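Local coordinates for periplasmic protein TorT (Vibrio parahaemolyticus, PDB 3O1I) that probably detects a small periplasmic ligand through its type I periplasmic-binding fold and passes that signal to a partner sensor protein, at residues I139-G144 with G157-I162; H168-F173 with I190-I195; E180-L185 with S201-E206. One frame throughout, in Å; residues are numbered along the deposited sequence.

All three contacts lie in the lobe built on the four-stranded parallel sheet 167-172, 137-142, 197-200, 222-225, their centres 12 to 15 Å apart. Interaction 1 closes before the other two open; interactions 2 and 3 alternate their segments along the chain and share helix 179-192. Interactions 1 and 2 meet through the neighbouring strands 137-142 and 167-172, where Ile-139 pairs with His-168 and Val-170. Interaction 3 joins the same sheet through the backbone of Leu-142 and Ser-201, and meets interaction 2 where Phe-173 packs on Leu-185. Together they sample both layers of helices about one sheet, the alpha/beta sandwich expected of this solute-binding family.

Interaction 1: residues I139-G144 with G157-I162; sequences IALLLG and GFYEAI
Phe-158 reaches from helix 152-163 toward strand 137-142 and lays its ring against the ends of two aliphatic side chains. One face takes CD2 of Leu-141, 4.4 Å from Phe-158 CE2. Ile-139 comes from the opposite direction and touches the far end of the ring obliquely, its CD1 3.9 Å from Phe-158 CZ. CG1 of Ile-139 (chi1 -169°) and CG of Phe-158 (chi1 175°), each anti to its own backbone nitrogen, point the two groups at each other. Leu-141 forks its tip, sending CD1 to the more exposed Tyr-159, where it lies 4.2 Å from CE1. Within the helix, Ile-162 places CG1 over a face of the Phe-158 ring, offset toward its rim, so the aromatic is wedged between its own helix and the strand. The touching atoms are all carbon, and the strand and helix segments run nearly antiparallel, at 163° with their axes 12.6 Å apart. The pair forms the first half of the beta-alpha-beta unit 137-142, 152-163, 167-172. Ile-139 also packs on Leu-126 of helix 116-127 and on Val-199, while Ile-169 of strand 167-172 touches Ile-139, Leu-141 and Tyr-159.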
# COMPACT_ATOMS: atom_id res chain seq x y z
N ILE D 139 -18.20 33.74 11.84
CA ILE D 139 -17.88 32.92 10.68
C ILE D 139 -16.55 32.17 10.86
O ILE D 139 -15.68 32.59 11.63
CB ILE D 139 -17.83 33.82 9.41
CG1 ILE D 139 -17.77 32.96 8.15
CG2 ILE D 139 -16.62 34.77 9.48
CD1 ILE D 139 -17.58 33.75 6.87
N ALA D 140 -16.40 31.06 10.15
CA ALA D 140 -15.19 30.24 10.22
C ALA D 140 -14.48 30.13 8.88
O ALA D 140 -15.09 29.73 7.90
CB ALA D 140 -15.53 28.85 10.73
N LEU D 141 -13.19 30.47 8.85
CA LEU D 141 -12.40 30.43 7.61
C LEU D 141 -11.58 29.17 7.37
O LEU D 141 -10.63 28.91 8.08
CB LEU D 141 -11.46 31.64 7.55
CG LEU D 141 -12.02 32.96 7.01
CD1 LEU D 141 -11.03 34.10 7.26
CD2 LEU D 141 -12.28 32.80 5.52
N LEU D 142 -11.94 28.40 6.35
CA LEU D 142 -11.20 27.18 6.01
C LEU D 142 -10.77 27.28 4.55
O LEU D 142 -11.23 26.53 3.69
CB LEU D 142 -12.07 25.93 6.21
CG LEU D 142 -12.68 25.73 7.60
CD1 LEU D 142 -13.36 24.37 7.63
CD2 LEU D 142 -11.62 25.82 8.68
N LEU D 143 -9.86 28.20 4.29
CA LEU D 143 -9.35 28.47 2.95
C LEU D 143 -8.47 27.40 2.35
O LEU D 143 -8.76 26.88 1.27
CB LEU D 143 -8.62 29.81 2.96
CG LEU D 143 -9.54 30.93 3.46
CD1 LEU D 143 -8.78 32.25 3.55
CD2 LEU D 143 -10.75 31.03 2.54
N GLY D 144 -7.38 27.06 3.02
CA GLY D 144 -6.49 26.04 2.50
C GLY D 144 -5.11 26.10 3.13
O GLY D 144 -4.98 26.50 4.28
N GLY D 157 -8.70 39.88 -0.16
CA GLY D 157 -9.86 40.06 -1.02
C GLY D 157 -11.09 39.88 -0.16
O GLY D 157 -11.92 40.78 -0.06
N PHE D 158 -11.21 38.72 0.49
CA PHE D 158 -12.34 38.43 1.37
C PHE D 158 -12.42 39.46 2.48
O PHE D 158 -13.49 39.99 2.77
CB PHE D 158 -12.18 37.05 2.02
CG PHE D 158 -13.26 36.74 3.03
CD1 PHE D 158 -14.48 36.20 2.62
CD2 PHE D 158 -13.07 37.03 4.38
CE1 PHE D 158 -15.49 35.95 3.54
CE2 PHE D 158 -14.07 36.79 5.31
CZ PHE D 158 -15.29 36.25 4.89
N TYR D 159 -11.29 39.74 3.11
CA TYR D 159 -11.24 40.70 4.20
C TYR D 159 -11.87 42.04 3.86
O TYR D 159 -12.71 42.54 4.62
CB TYR D 159 -9.80 40.89 4.67
CG TYR D 159 -9.47 40.10 5.92
CD1 TYR D 159 -9.52 38.70 5.91
CD2 TYR D 159 -9.16 40.74 7.12
CE1 TYR D 159 -9.28 37.96 7.08
CE2 TYR D 159 -8.91 40.01 8.29
CZ TYR D 159 -8.97 38.62 8.26
OH TYR D 159 -8.73 37.91 9.41
N GLU D 160 -11.50 42.63 2.72
CA GLU D 160 -12.04 43.92 2.32
C GLU D 160 -13.55 43.93 2.24
O GLU D 160 -14.22 44.68 2.94
CB GLU D 160 -11.48 44.34 0.96
CG GLU D 160 -9.98 44.62 0.93
CD GLU D 160 -9.53 45.61 2.00
OE1 GLU D 160 -10.31 46.51 2.37
OE2 GLU D 160 -8.37 45.48 2.47
N ALA D 161 -14.10 43.07 1.38
CA ALA D 161 -15.54 42.98 1.20
C ALA D 161 -16.31 42.71 2.49
O ALA D 161 -17.53 42.88 2.52
CB ALA D 161 -15.85 41.90 0.18
N ILE D 162 -15.62 42.30 3.54
CA ILE D 162 -16.28 41.96 4.81
C ILE D 162 -16.03 42.94 5.95
O ILE D 162 -16.75 42.93 6.94
CB ILE D 162 -15.83 40.54 5.29
CG1 ILE D 162 -16.36 39.46 4.35
CG2 ILE D 162 -16.31 40.26 6.71
CD1 ILE D 162 -17.84 39.19 4.49

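Interaction 2: residues H168-F173 with I190-I195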
# COMPACT_ATOMS: atom_id res chain seq x y z
N HIS D 168 -18.08 38.68 12.04
CA HIS D 168 -16.87 38.45 12.82
C HIS D 168 -16.26 37.10 12.43
O HIS D 168 -16.98 36.17 12.08
CB HIS D 168 -17.21 38.42 14.32
CG HIS D 168 -16.01 38.34 15.21
ND1 HIS D 168 -15.20 39.43 15.47
CD2 HIS D 168 -15.48 37.30 15.90
CE1 HIS D 168 -14.22 39.06 16.28
NE2 HIS D 168 -14.36 37.78 16.55
N ILE D 169 -14.93 37.02 12.48
CA ILE D 169 -14.25 35.77 12.17
C ILE D 169 -13.87 35.13 13.51
O ILE D 169 -13.11 35.71 14.29
CB ILE D 169 -12.96 36.01 11.35
CG1 ILE D 169 -13.27 36.85 10.11
CG2 ILE D 169 -12.37 34.69 10.90
CD1 ILE D 169 -12.06 37.11 9.23
N VAL D 170 -14.44 33.96 13.78
CA VAL D 170 -14.15 33.26 15.03
C VAL D 170 -12.69 32.86 14.99
O VAL D 170 -11.96 33.00 15.97
CB VAL D 170 -15.02 32.01 15.20
CG1 VAL D 170 -14.64 31.26 16.46
CG2 VAL D 170 -16.48 32.40 15.24
N ASP D 171 -12.28 32.34 13.84
CA ASP D 171 -10.90 31.93 13.64
C ASP D 171 -10.71 31.41 12.22
O ASP D 171 -11.63 31.45 11.40
CB ASP D 171 -10.50 30.84 14.65
CG ASP D 171 -9.07 31.02 15.17
OD1 ASP D 171 -8.56 30.11 15.86
OD2 ASP D 171 -8.45 32.07 14.88
N SER D 172 -9.51 30.92 11.95
CA SER D 172 -9.18 30.40 10.63
C SER D 172 -8.28 29.18 10.77
O SER D 172 -7.32 29.20 11.54
CB SER D 172 -8.49 31.49 9.81
OG SER D 172 -8.29 31.07 8.47
N PHE D 173 -8.58 28.13 10.02
CA PHE D 173 -7.78 26.91 10.07
C PHE D 173 -7.15 26.60 8.73
O PHE D 173 -7.84 26.47 7.71
CB PHE D 173 -8.63 25.73 10.55
CG PHE D 173 -9.26 25.95 11.89
CD1 PHE D 173 -10.54 26.47 11.99
CD2 PHE D 173 -8.53 25.73 13.05
CE1 PHE D 173 -11.09 26.77 13.23
CE2 PHE D 173 -9.07 26.03 14.29
CZ PHE D 173 -10.35 26.55 14.38
N ILE D 190 -17.47 22.44 13.60
CA ILE D 190 -18.80 22.08 14.07
C ILE D 190 -18.81 21.96 15.60
O ILE D 190 -19.80 22.30 16.25
CB ILE D 190 -19.27 20.76 13.44
CG1 ILE D 190 -19.27 20.89 11.92
CG2 ILE D 190 -20.67 20.44 13.90
CD1 ILE D 190 -19.62 19.60 11.19
N ASP D 191 -17.70 21.49 16.16
CA ASP D 191 -17.58 21.33 17.61
C ASP D 191 -17.48 22.63 18.40
O ASP D 191 -17.89 22.69 19.55
CB ASP D 191 -16.38 20.44 17.94
CG ASP D 191 -16.62 18.99 17.60
OD1 ASP D 191 -17.56 18.39 18.17
OD2 ASP D 191 -15.88 18.44 16.75
N MET D 192 -16.91 23.67 17.79
CA MET D 192 -16.78 24.95 18.47
C MET D 192 -18.14 25.36 19.00
O MET D 192 -18.36 25.36 20.21
CB MET D 192 -16.29 26.03 17.51
CG MET D 192 -14.85 25.89 17.06
SD MET D 192 -14.43 27.31 16.03
CE MET D 192 -14.84 26.70 14.46
N GLY D 193 -19.06 25.70 18.10
CA GLY D 193 -20.40 26.10 18.51
C GLY D 193 -20.91 27.43 17.98
O GLY D 193 -22.03 27.50 17.48
N ASN D 194 -20.11 28.48 18.09
CA ASN D 194 -20.50 29.83 17.65
C ASN D 194 -20.54 30.03 16.14
O ASN D 194 -20.90 31.10 15.67
CB ASN D 194 -19.54 30.88 18.20
CG ASN D 194 -19.15 30.61 19.62
OD1 ASN D 194 -19.97 30.72 20.54
ND2 ASN D 194 -17.88 30.25 19.82
N ILE D 195 -20.17 29.01 15.38
CA ILE D 195 -20.12 29.17 13.94
C ILE D 195 -21.45 29.22 13.20
O ILE D 195 -22.24 28.28 13.24
CB ILE D 195 -19.26 28.07 13.30
CG1 ILE D 195 -17.92 28.00 14.03
CG2 ILE D 195 -19.05 28.38 11.82
CD1 ILE D 195 -17.22 29.34 14.18
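Val-170 projects from strand 167-172 into the turn that follows helix 179-192, where the end of Ile-195 meets it. This is the close-packed part of the contact: Ile-195 is buried, and its CD1 meets CB, CG1 and CG2 of Val-170, at 3.3 Å from CG2, the two side chains crossing at a slant. The CB of Ile-195 does not aim at the strand; the bends at chi1 (-50°) and chi2 (-51°) bring the terminal methyl round to Val-170. The CG1 branch of the valine also runs alongside Met-192 in the opposing direction, 4.0 Å from SD. The methionine chain, straight up to SD, bends about the CG-SD bond (chi3 -92°) and brings CE to the Phe-173 ring, 3.9 Å from CE1, in an oblique approach from the opposite direction. Leu-185, Arg-188 and Val-189 of the same helix also pack on the Phe-173 side chain, as does Leu-142 of the sheet.

The other side is looser and more exposed to solvent. Asp-171, Gly-193 and Asn-194 are exposed, and Asn-194 only comes near the strand without closing on it. Gly-193 turns the chain out of the helix with a positive phi, which lets Ile-195 double back against Val-170. The strand is irregular at the same level: Val-170 has helical backbone angles, and pairing to Leu-141 passes to Asp-171, consistent with a beta bulge at this edge strand. Strand 167-172, helix 179-192 and strand 197-200 form a beta-alpha-beta crossover that passes over strand 137-142, and the 2-1-3-4 strand order it helps create belongs to the Rossmann-like lobes of type I periplasmic binding proteins.

Interaction 3: residues E180-L185 with S201-E206; sequences ELQRNL and SAVAIE
Segments 180-185 and 201-206, the second beginning just before helix 202-214, come together most closely at Gln-182 and Ala-204, whose CA atoms are 5.2 Å apart. Ser-201 is the N-cap of helix 202-214: its OG accepts from the backbone N of Ala-204 at 2.9 Å, nearly straight at 171°. Leu-142 of the sheet binds the Ser-201 backbone. Between the helices Gln-182 does nearly all the touching. Its CG lies 3.6 Å from CG1 of Val-203, the two side chains meeting at about a right angle. A bend at chi2 (-57°) then swings the amide over Ala-204, with OE1 3.5 Å from that residue's CB. The amide nitrogen NE2 is held elsewhere, donating to the carbonyl oxygen of Asp-176 in the loop that leads into the helix. Arg-183, on another side of helix 179-192, is paired by charge alone with Glu-180 and forms salt bridges to Glu-211 and to an acidic side chain of another protein chain. The stem of the buried Gln-182 thus packs on Val-203 while its carbonyl oxygen meets the methyl of Ala-204, a mainly apolar contact made by a glutamine whose NE2 is tied to Asp-176.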
# COMPACT_ATOMS: atom_id res chain seq x y z
N GLU D 180 -9.76 14.84 3.44
CA GLU D 180 -9.62 14.36 4.82
C GLU D 180 -9.05 15.35 5.83
O GLU D 180 -9.53 15.43 6.96
CB GLU D 180 -8.80 13.09 4.84
CG GLU D 180 -9.52 11.89 4.25
CD GLU D 180 -10.99 11.80 4.69
OE1 GLU D 180 -11.28 11.95 5.90
OE2 GLU D 180 -11.85 11.56 3.81
N LEU D 181 -8.03 16.10 5.43
CA LEU D 181 -7.41 17.09 6.32
C LEU D 181 -8.39 18.23 6.58
O LEU D 181 -8.41 18.82 7.66
CB LEU D 181 -6.14 17.65 5.68
CG LEU D 181 -5.15 16.66 5.08
CD1 LEU D 181 -3.92 17.43 4.60
CD2 LEU D 181 -4.76 15.61 6.11
N GLN D 182 -9.19 18.54 5.56
CA GLN D 182 -10.19 19.60 5.66
C GLN D 182 -11.39 19.11 6.47
O GLN D 182 -11.92 19.83 7.31
CB GLN D 182 -10.66 20.04 4.26
CG GLN D 182 -9.64 20.85 3.46
CD GLN D 182 -9.18 22.11 4.18
OE1 GLN D 182 -9.99 22.86 4.73
NE2 GLN D 182 -7.87 22.35 4.17
N ARG D 183 -11.80 17.86 6.22
CA ARG D 183 -12.92 17.28 6.94
C ARG D 183 -12.63 17.45 8.41
O ARG D 183 -13.48 17.91 9.18
CB ARG D 183 -13.07 15.78 6.64
CG ARG D 183 -14.16 15.13 7.48
CD ARG D 183 -14.28 13.64 7.25
NE ARG D 183 -15.16 13.31 6.12
CZ ARG D 183 -14.82 13.47 4.84
NH1 ARG D 183 -13.63 13.95 4.53
NH2 ARG D 183 -15.68 13.12 3.89
N ASN D 184 -11.42 17.07 8.79
CA ASN D 184 -10.97 17.18 10.16
C ASN D 184 -11.11 18.64 10.61
O ASN D 184 -11.52 18.92 11.74
CB ASN D 184 -9.51 16.72 10.25
CG ASN D 184 -8.96 16.81 11.66
OD1 ASN D 184 -9.35 16.05 12.55
ND2 ASN D 184 -8.04 17.74 11.87
N LEU D 185 -10.78 19.57 9.72
CA LEU D 185 -10.88 20.99 10.05
C LEU D 185 -12.33 21.44 10.20
O LEU D 185 -12.65 22.33 10.99
CB LEU D 185 -10.20 21.83 8.98
CG LEU D 185 -8.68 21.93 9.10
CD1 LEU D 185 -8.16 22.98 8.12
CD2 LEU D 185 -8.31 22.31 10.53
N SER D 201 -12.34 26.49 0.90
CA SER D 201 -12.07 25.93 -0.41
C SER D 201 -13.20 25.04 -0.89
O SER D 201 -14.05 24.62 -0.11
CB SER D 201 -10.80 25.11 -0.37
OG SER D 201 -10.90 24.11 0.63
N ALA D 202 -13.21 24.73 -2.17
CA ALA D 202 -14.26 23.87 -2.66
C ALA D 202 -14.10 22.55 -1.94
O ALA D 202 -15.08 21.83 -1.72
CB ALA D 202 -14.15 23.68 -4.16
N VAL D 203 -12.86 22.25 -1.57
CA VAL D 203 -12.54 21.01 -0.86
C VAL D 203 -13.22 21.08 0.51
O VAL D 203 -14.06 20.24 0.85
CB VAL D 203 -10.99 20.85 -0.70
CG1 VAL D 203 -10.64 19.67 0.22
CG2 VAL D 203 -10.36 20.63 -2.07
N ALA D 204 -12.88 22.11 1.28
CA ALA D 204 -13.48 22.26 2.59
C ALA D 204 -15.01 22.15 2.50
O ALA D 204 -15.61 21.23 3.08
CB ALA D 204 -13.08 23.60 3.19
N ILE D 205 -15.63 23.07 1.76
CA ILE D 205 -17.08 23.07 1.60
C ILE D 205 -17.63 21.71 1.22
O ILE D 205 -18.58 21.25 1.84
CB ILE D 205 -17.56 24.17 0.58
CG1 ILE D 205 -17.83 25.49 1.33
CG2 ILE D 205 -18.84 23.73 -0.15
CD1 ILE D 205 -16.61 26.17 1.90
N GLU D 206 -17.05 21.04 0.23
CA GLU D 206 -17.58 19.72 -0.13
C GLU D 206 -17.70 18.80 1.10
O GLU D 206 -18.71 18.11 1.29
CB GLU D 206 -16.70 19.05 -1.18
CG GLU D 206 -16.83 19.63 -2.57
CD GLU D 206 -15.82 19.04 -3.52
OE1 GLU D 206 -14.62 19.08 -3.18
OE2 GLU D 206 -16.21 18.55 -4.60